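Local structure of methylated RNA-binding protein 1 (4RCM) at residues 15-20 with 136-141; 106-111 with 146-151. The protein recognises N6-methyladenosine in RNA through this YTH domain and lowers the stability of PHO4 mRNA, so regulating phosphate metabolism after transcription. All coordinates share one frame; numbering follows the deposited sequence. Where two conformers were deposited one is given.

Contact 1. Residues 15-20 with 136-141; sequences NSRFFV and TQEIPY
Arg17 and Glu138 form a salt bridge in which the guanidinium grips the carboxylate side-on. NE bonds to OE2 of Glu138, while NH2 of Arg17 meets OE1 of Glu138 at 3.0 Å in a nearly straight bond (171°). Both oxygens are approached on their syn side, somewhat out of the carboxylate plane, and the two flat groups are 20° apart. The arginine chain bends at chi3 (75°), which brings NE and NH2 round to face the acid. A methionine here would probably leave the Glu138 carboxylate without its charged mate and freer to turn.

Backbone bonds join the segments as antiparallel neighbours. Val20 N reaches Gln137 O at 2.9 Å, and Val20 O accepts from Thr136 N in a more bent bond. Phe19 and Glu138 face each other as a non-hydrogen-bonded pair. A water accepts from Phe18 N and donates to Ile139 O, bridging the two backbones.

Side-chain packing lies on both faces. Phe19 CE2 comes within 3.6 Å of Glu138 CB, and the polar Thr136 O lies near the ring plane at the Phe19 edge. On the other face Phe18 CB meets Ile139 CB at 3.8 Å. Further along, Phe18 CE2 lies 3.7 Å from Tyr141 CD1, and Val20 CG2 touches the CD1 end of Ile139.

This pairing adds the short, weakly bonded strand 138-139 at one margin of the mixed YTH sheet. Strand 17-23 has strand 61-67 as its other neighbour. Helix 42-53 packs on the Phe19 side through Leu48 and Ala51. Pro140 is the N-cap of helix 141-151.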
loop_
_atom_site.group_PDB
_atom_site.type_symbol
_atom_site.label_atom_id
_atom_site.label_comp_id
_atom_site.label_asym_id
_atom_site.label_seq_id
_atom_site.Cartn_x
_atom_site.Cartn_y
_atom_site.Cartn_z
ATOM N N ASN A 15 -7.846 -14.567 5.723
ATOM C CA ASN A 15 -7.933 -13.622 6.828
ATOM C C ASN A 15 -6.918 -12.483 6.746
ATOM O O ASN A 15 -6.885 -11.639 7.618
ATOM C CB ASN A 15 -7.832 -14.347 8.163
ATOM C CG ASN A 15 -8.970 -15.326 8.401
ATOM O OD1 ASN A 15 -10.093 -15.067 8.057
ATOM N ND2 ASN A 15 -8.674 -16.433 9.065
ATOM N N SER A 16 -6.080 -12.463 5.706
ATOM C CA SER A 16 -5.249 -11.285 5.408
ATOM C C SER A 16 -6.114 -10.093 5.011
ATOM O O SER A 16 -7.239 -10.293 4.594
ATOM C CB SER A 16 -4.276 -11.556 4.274
ATOM O OG SER A 16 -3.356 -12.542 4.666
ATOM N N ARG A 17 -5.555 -8.873 5.121
ATOM C CA ARG A 17 -6.309 -7.631 5.001
ATOM C C ARG A 17 -5.595 -6.658 4.087
ATOM O O ARG A 17 -4.377 -6.683 4.029
ATOM C CB ARG A 17 -6.592 -7.077 6.409
ATOM C CG ARG A 17 -7.641 -7.946 7.105
ATOM C CD ARG A 17 -7.954 -7.527 8.523
ATOM N NE ARG A 17 -8.778 -6.339 8.534
ATOM C CZ ARG A 17 -9.224 -5.743 9.642
ATOM N NH1 ARG A 17 -8.930 -6.251 10.819
ATOM N NH2 ARG A 17 -9.980 -4.653 9.552
ATOM N N PHE A 18 -6.377 -5.908 3.297
ATOM C CA PHE A 18 -5.861 -4.988 2.265
ATOM C C PHE A 18 -6.398 -3.590 2.511
ATOM O O PHE A 18 -7.613 -3.408 2.642
ATOM C CB PHE A 18 -6.327 -5.416 0.875
ATOM C CG PHE A 18 -5.826 -6.757 0.454
ATOM C CD1 PHE A 18 -4.623 -6.880 -0.195
ATOM C CD2 PHE A 18 -6.580 -7.905 0.699
ATOM C CE1 PHE A 18 -4.145 -8.119 -0.550
ATOM C CE2 PHE A 18 -6.117 -9.149 0.308
ATOM C CZ PHE A 18 -4.902 -9.257 -0.343
ATOM N N PHE A 19 -5.508 -2.598 2.479
ATOM C CA PHE A 19 -5.892 -1.191 2.594
ATOM C C PHE A 19 -5.206 -0.376 1.550
ATOM O O PHE A 19 -4.078 -0.694 1.150
ATOM C CB PHE A 19 -5.471 -0.619 3.932
ATOM C CG PHE A 19 -6.042 -1.345 5.091
ATOM C CD1 PHE A 19 -5.372 -2.430 5.625
ATOM C CD2 PHE A 19 -7.242 -0.951 5.647
ATOM C CE1 PHE A 19 -5.887 -3.138 6.690
ATOM C CE2 PHE A 19 -7.756 -1.628 6.727
ATOM C CZ PHE A 19 -7.084 -2.718 7.253
ATOM N N VAL A 20 -5.861 0.698 1.127
ATOM C CA VAL A 20 -5.234 1.674 0.240
ATOM C C VAL A 20 -4.446 2.669 1.092
ATOM O O VAL A 20 -4.886 3.016 2.181
ATOM C CB VAL A 20 -6.258 2.425 -0.643
ATOM C CG1 VAL A 20 -5.672 3.684 -1.258
ATOM C CG2 VAL A 20 -6.744 1.508 -1.739
ATOM N N THR A 136 -6.301 4.757 3.934
ATOM C CA THR A 136 -6.634 3.556 4.730
ATOM C C THR A 136 -7.994 2.917 4.522
ATOM O O THR A 136 -8.458 2.135 5.358
ATOM C CB THR A 136 -6.321 3.738 6.244
ATOM O OG1 THR A 136 -7.338 4.495 6.913
ATOM C CG2 THR A 136 -4.970 4.418 6.379
ATOM N N GLN A 137 -8.595 3.169 3.358
ATOM C CA GLN A 137 -9.810 2.503 2.966
ATOM C C GLN A 137 -9.534 1.005 2.889
ATOM O O GLN A 137 -8.603 0.591 2.162
ATOM C CB GLN A 137 -10.230 3.012 1.562
ATOM C CG GLN A 137 -11.282 2.190 0.866
ATOM C CD GLN A 137 -12.592 2.141 1.628
ATOM O OE1 GLN A 137 -13.114 1.050 1.926
ATOM N NE2 GLN A 137 -13.139 3.310 1.931
ATOM N N GLU A 138 -10.322 0.208 3.605
ATOM C CA GLU A 138 -10.164 -1.273 3.520
ATOM C C GLU A 138 -10.736 -1.871 2.258
ATOM O O GLU A 138 -11.830 -1.497 1.803
ATOM C CB GLU A 138 -10.755 -2.010 4.701
ATOM C CG GLU A 138 -10.516 -3.521 4.620
ATOM C CD GLU A 138 -10.587 -4.240 5.943
ATOM O OE1 GLU A 138 -10.954 -3.639 6.958
ATOM O OE2 GLU A 138 -10.237 -5.430 5.975
ATOM N N ILE A 139 -10.007 -2.845 1.723
ATOM C CA ILE A 139 -10.359 -3.496 0.484
ATOM C C ILE A 139 -10.625 -5.014 0.755
ATOM O O ILE A 139 -9.740 -5.737 1.227
ATOM C CB ILE A 139 -9.243 -3.372 -0.565
ATOM C CG1 ILE A 139 -8.851 -1.894 -0.846
ATOM C CG2 ILE A 139 -9.635 -4.099 -1.834
ATOM C CD1 ILE A 139 -9.902 -1.031 -1.523
ATOM N N PRO A 140 -11.841 -5.489 0.460
ATOM C CA PRO A 140 -12.166 -6.911 0.748
ATOM C C PRO A 140 -11.125 -7.898 0.196
ATOM O O PRO A 140 -10.629 -7.707 -0.888
ATOM C CB PRO A 140 -13.494 -7.138 -0.004
ATOM C CG PRO A 140 -14.051 -5.786 -0.277
ATOM C CD PRO A 140 -12.835 -4.881 -0.451
ATOM N N TYR A 141 -10.878 -8.990 0.915
ATOM C CA TYR A 141 -9.847 -9.947 0.540
ATOM C C TYR A 141 -9.858 -10.335 -0.935
ATOM O O TYR A 141 -8.845 -10.169 -1.663
ATOM C CB TYR A 141 -10.020 -11.186 1.421
ATOM C CG TYR A 141 -9.018 -12.251 1.187
ATOM C CD1 TYR A 141 -7.727 -12.182 1.726
ATOM C CD2 TYR A 141 -9.356 -13.358 0.427
ATOM C CE1 TYR A 141 -6.801 -13.214 1.496
ATOM C CE2 TYR A 141 -8.457 -14.387 0.204
ATOM C CZ TYR A 141 -7.187 -14.326 0.728
ATOM O OH TYR A 141 -6.351 -15.360 0.406
HETATM O O HOH W 1 -9.147 -6.448 4.054
#

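Contact 2. Residues 106-111 with 146-151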
loop_
_atom_site.group_PDB
_atom_site.type_symbol
_atom_site.label_atom_id
_atom_site.label_comp_id
_atom_site.label_asym_id
_atom_site.label_seq_id
_atom_site.Cartn_x
_atom_site.Cartn_y
_atom_site.Cartn_z
ATOM N N TRP A 106 8.421 -3.417 0.845
ATOM C CA TRP A 106 7.829 -3.192 -0.465
ATOM C C TRP A 106 7.990 -4.503 -1.203
ATOM O O TRP A 106 9.120 -4.910 -1.475
ATOM C CB TRP A 106 8.532 -2.016 -1.141
ATOM C CG TRP A 106 7.982 -0.697 -0.675
ATOM C CD1 TRP A 106 8.179 -0.099 0.548
ATOM C CD2 TRP A 106 7.016 0.103 -1.352
ATOM N NE1 TRP A 106 7.458 1.057 0.619
ATOM C CE2 TRP A 106 6.736 1.205 -0.539
ATOM C CE3 TRP A 106 6.384 0.008 -2.583
ATOM C CZ2 TRP A 106 5.850 2.211 -0.917
ATOM C CZ3 TRP A 106 5.507 1.017 -2.952
ATOM C CH2 TRP A 106 5.246 2.096 -2.118
ATOM N N VAL A 107 6.901 -5.226 -1.392
ATOM C CA VAL A 107 6.938 -6.536 -2.090
ATOM C C VAL A 107 6.876 -6.361 -3.611
ATOM O O VAL A 107 7.535 -7.098 -4.339
ATOM C CB VAL A 107 5.830 -7.522 -1.602
ATOM C CG1 VAL A 107 6.064 -7.933 -0.158
ATOM C CG2 VAL A 107 4.432 -6.914 -1.717
ATOM N N ILE A 108 6.119 -5.357 -4.072
ATOM C CA ILE A 108 5.978 -5.062 -5.514
ATOM C C ILE A 108 6.163 -3.584 -5.846
ATOM O O ILE A 108 5.571 -2.726 -5.234
ATOM C CB ILE A 108 4.597 -5.505 -6.075
ATOM C CG1 ILE A 108 4.422 -7.008 -5.975
ATOM C CG2 ILE A 108 4.409 -5.058 -7.561
ATOM C CD1 ILE A 108 2.970 -7.458 -6.019
ATOM N N VAL A 109 6.948 -3.280 -6.899
ATOM C CA VAL A 109 7.206 -1.894 -7.256
ATOM C C VAL A 109 7.070 -1.816 -8.756
ATOM O O VAL A 109 7.911 -2.366 -9.451
ATOM C CB VAL A 109 8.620 -1.437 -6.859
ATOM C CG1 VAL A 109 8.881 -0.006 -7.326
ATOM C CG2 VAL A 109 8.803 -1.543 -5.363
ATOM N N ARG A 110 5.946 -1.251 -9.209
ATOM C CA ARG A 110 5.629 -1.061 -10.605
ATOM C C ARG A 110 4.307 -0.312 -10.650
ATOM O O ARG A 110 3.512 -0.391 -9.742
ATOM C CB ARG A 110 5.501 -2.370 -11.388
ATOM C CG ARG A 110 4.500 -3.404 -10.845
ATOM C CD ARG A 110 3.074 -3.369 -11.433
ATOM N NE ARG A 110 3.018 -3.226 -12.902
ATOM C CZ ARG A 110 2.873 -4.208 -13.794
ATOM N NH1 ARG A 110 2.820 -5.499 -13.444
ATOM N NH2 ARG A 110 2.839 -3.895 -15.067
ATOM N N ASP A 111 4.088 0.424 -11.705
ATOM C CA ASP A 111 2.814 1.162 -11.863
ATOM C C ASP A 111 1.734 0.284 -12.502
ATOM O O ASP A 111 2.003 -0.531 -13.350
ATOM C CB ASP A 111 3.031 2.414 -12.727
ATOM C CG ASP A 111 3.809 3.517 -12.002
ATOM O OD1 ASP A 111 4.086 3.451 -10.760
ATOM O OD2 ASP A 111 4.158 4.494 -12.700
ATOM N N SER A 146 -7.297 -10.197 -6.345
ATOM C CA SER A 146 -7.346 -9.999 -7.818
ATOM C C SER A 146 -6.463 -8.803 -8.230
ATOM O O SER A 146 -5.816 -8.845 -9.273
ATOM C CB SER A 146 -8.787 -9.828 -8.306
ATOM O OG SER A 146 -9.316 -8.599 -7.861
ATOM N N ILE A 147 -6.400 -7.743 -7.416
ATOM C CA ILE A 147 -5.506 -6.628 -7.727
ATOM C C ILE A 147 -4.009 -7.038 -7.599
ATOM O O ILE A 147 -3.192 -6.683 -8.445
ATOM C CB ILE A 147 -5.853 -5.335 -6.965
ATOM C CG1 ILE A 147 -7.274 -4.866 -7.316
ATOM C CG2 ILE A 147 -4.928 -4.197 -7.413
ATOM C CD1 ILE A 147 -7.916 -3.992 -6.259
ATOM N N ILE A 148 -3.650 -7.804 -6.567
ATOM C CA ILE A 148 -2.268 -8.321 -6.475
ATOM C C ILE A 148 -1.911 -9.051 -7.755
ATOM O O ILE A 148 -0.808 -8.868 -8.264
ATOM C CB ILE A 148 -2.053 -9.262 -5.271
ATOM C CG1 ILE A 148 -2.188 -8.477 -3.981
ATOM C CG2 ILE A 148 -0.687 -9.909 -5.314
ATOM C CD1 ILE A 148 -1.056 -7.459 -3.753
ATOM N N ASN A 149 -2.856 -9.838 -8.298
ATOM C CA ASN A 149 -2.557 -10.663 -9.473
ATOM C C ASN A 149 -2.306 -9.839 -10.715
ATOM O O ASN A 149 -1.477 -10.220 -11.585
ATOM C CB ASN A 149 -3.653 -11.710 -9.734
ATOM C CG ASN A 149 -3.610 -12.873 -8.750
ATOM O OD1 ASN A 149 -2.531 -13.264 -8.242
ATOM N ND2 ASN A 149 -4.778 -13.406 -8.434
ATOM N N LEU A 150 -2.982 -8.696 -10.803
ATOM C CA LEU A 150 -2.698 -7.741 -11.883
ATOM C C LEU A 150 -1.308 -7.132 -11.670
ATOM O O LEU A 150 -0.533 -6.991 -12.608
ATOM C CB LEU A 150 -3.808 -6.680 -11.954
ATOM C CG LEU A 150 -3.801 -5.614 -13.023
ATOM C CD1 LEU A 150 -4.099 -6.187 -14.417
ATOM C CD2 LEU A 150 -4.805 -4.498 -12.685
ATOM N N PHE A 151 -0.973 -6.814 -10.425
ATOM C CA PHE A 151 0.341 -6.232 -10.125
ATOM C C PHE A 151 1.491 -7.218 -10.465
ATOM O O PHE A 151 2.592 -6.772 -10.836
ATOM C CB PHE A 151 0.449 -5.764 -8.647
ATOM C CG PHE A 151 0.050 -4.314 -8.409
ATOM C CD1 PHE A 151 0.991 -3.265 -8.570
ATOM C CD2 PHE A 151 -1.224 -3.980 -7.982
ATOM C CE1 PHE A 151 0.649 -1.922 -8.342
ATOM C CE2 PHE A 151 -1.590 -2.638 -7.770
ATOM C CZ PHE A 151 -0.642 -1.605 -7.933
#
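Phe151 turns CD1 of its ring toward the strand, where it meets both Arg110 and Ile108. Arg110 CD comes to 3.5 Å from Phe151 CD1, and Ile108 CG2 lies 4.0 Å from the same carbon. The ring edge also faces the strand backbone, with Arg110 O near the ring plane, 3.5 Å from Phe151 CE1. The guanidinium of Arg110 stands steeply to the ring, the planes being 77° apart. It is the aliphatic CD of Arg110, not its guanidinium, that makes the contact with the ring. The arginine chain is bent at chi2 (94°) and chi3 (44°) and curls back, carrying NH1 to the backbone of the helix.

There NH1 of Arg110 donates to Phe151 O at 2.9 Å. The acceptor lies in the guanidinium plane, but the nitrogen sits above the carbonyl plane. NE is held by Asp111 O within the strand. NH1 also bonds Thr153 O, and NH2 makes a salt bridge to Asp155. Four partners thus fix the rotation of the group, and its charge probably suits the carbonyls gathered at the C-terminal end of helix 141-151.

The arrangement is a helix packed on a sheet in the YTH fold. The axes of the segments 106-111 and 146-151 approach to 10.3 Å. The strand carries a classic beta bulge, where Val107 and Ile108 both face Val76.

Ile108 points toward the helix. Its CD1 lies 4.0 Å from Phe151 CB, and the same methyl makes a looser contact with CG2 of Ile148. Val76 of strand 72-79 also touches Ile148 and Phe151.

In the fold
From the N terminus, the chain lays down strand 17-23, then passes through helices 26-35 and 42-53 and strands 61-67 and 72-79 before reaching strand 102-112. Contact 1 closes the longer loop when 136-141 returns to pair with 15-20, 115 residues intervening. It ties the chain's first strand to the edge piece before the last helix. Contact 2 closes a shorter loop, bringing 146-151 back to 106-111, and ties that helix to strand 102-112 of the same sheet. The segments alternate, so the loops cross rather than nest. The two contacts also touch, Phe18 of contact 1 packing on Ile148 of contact 2.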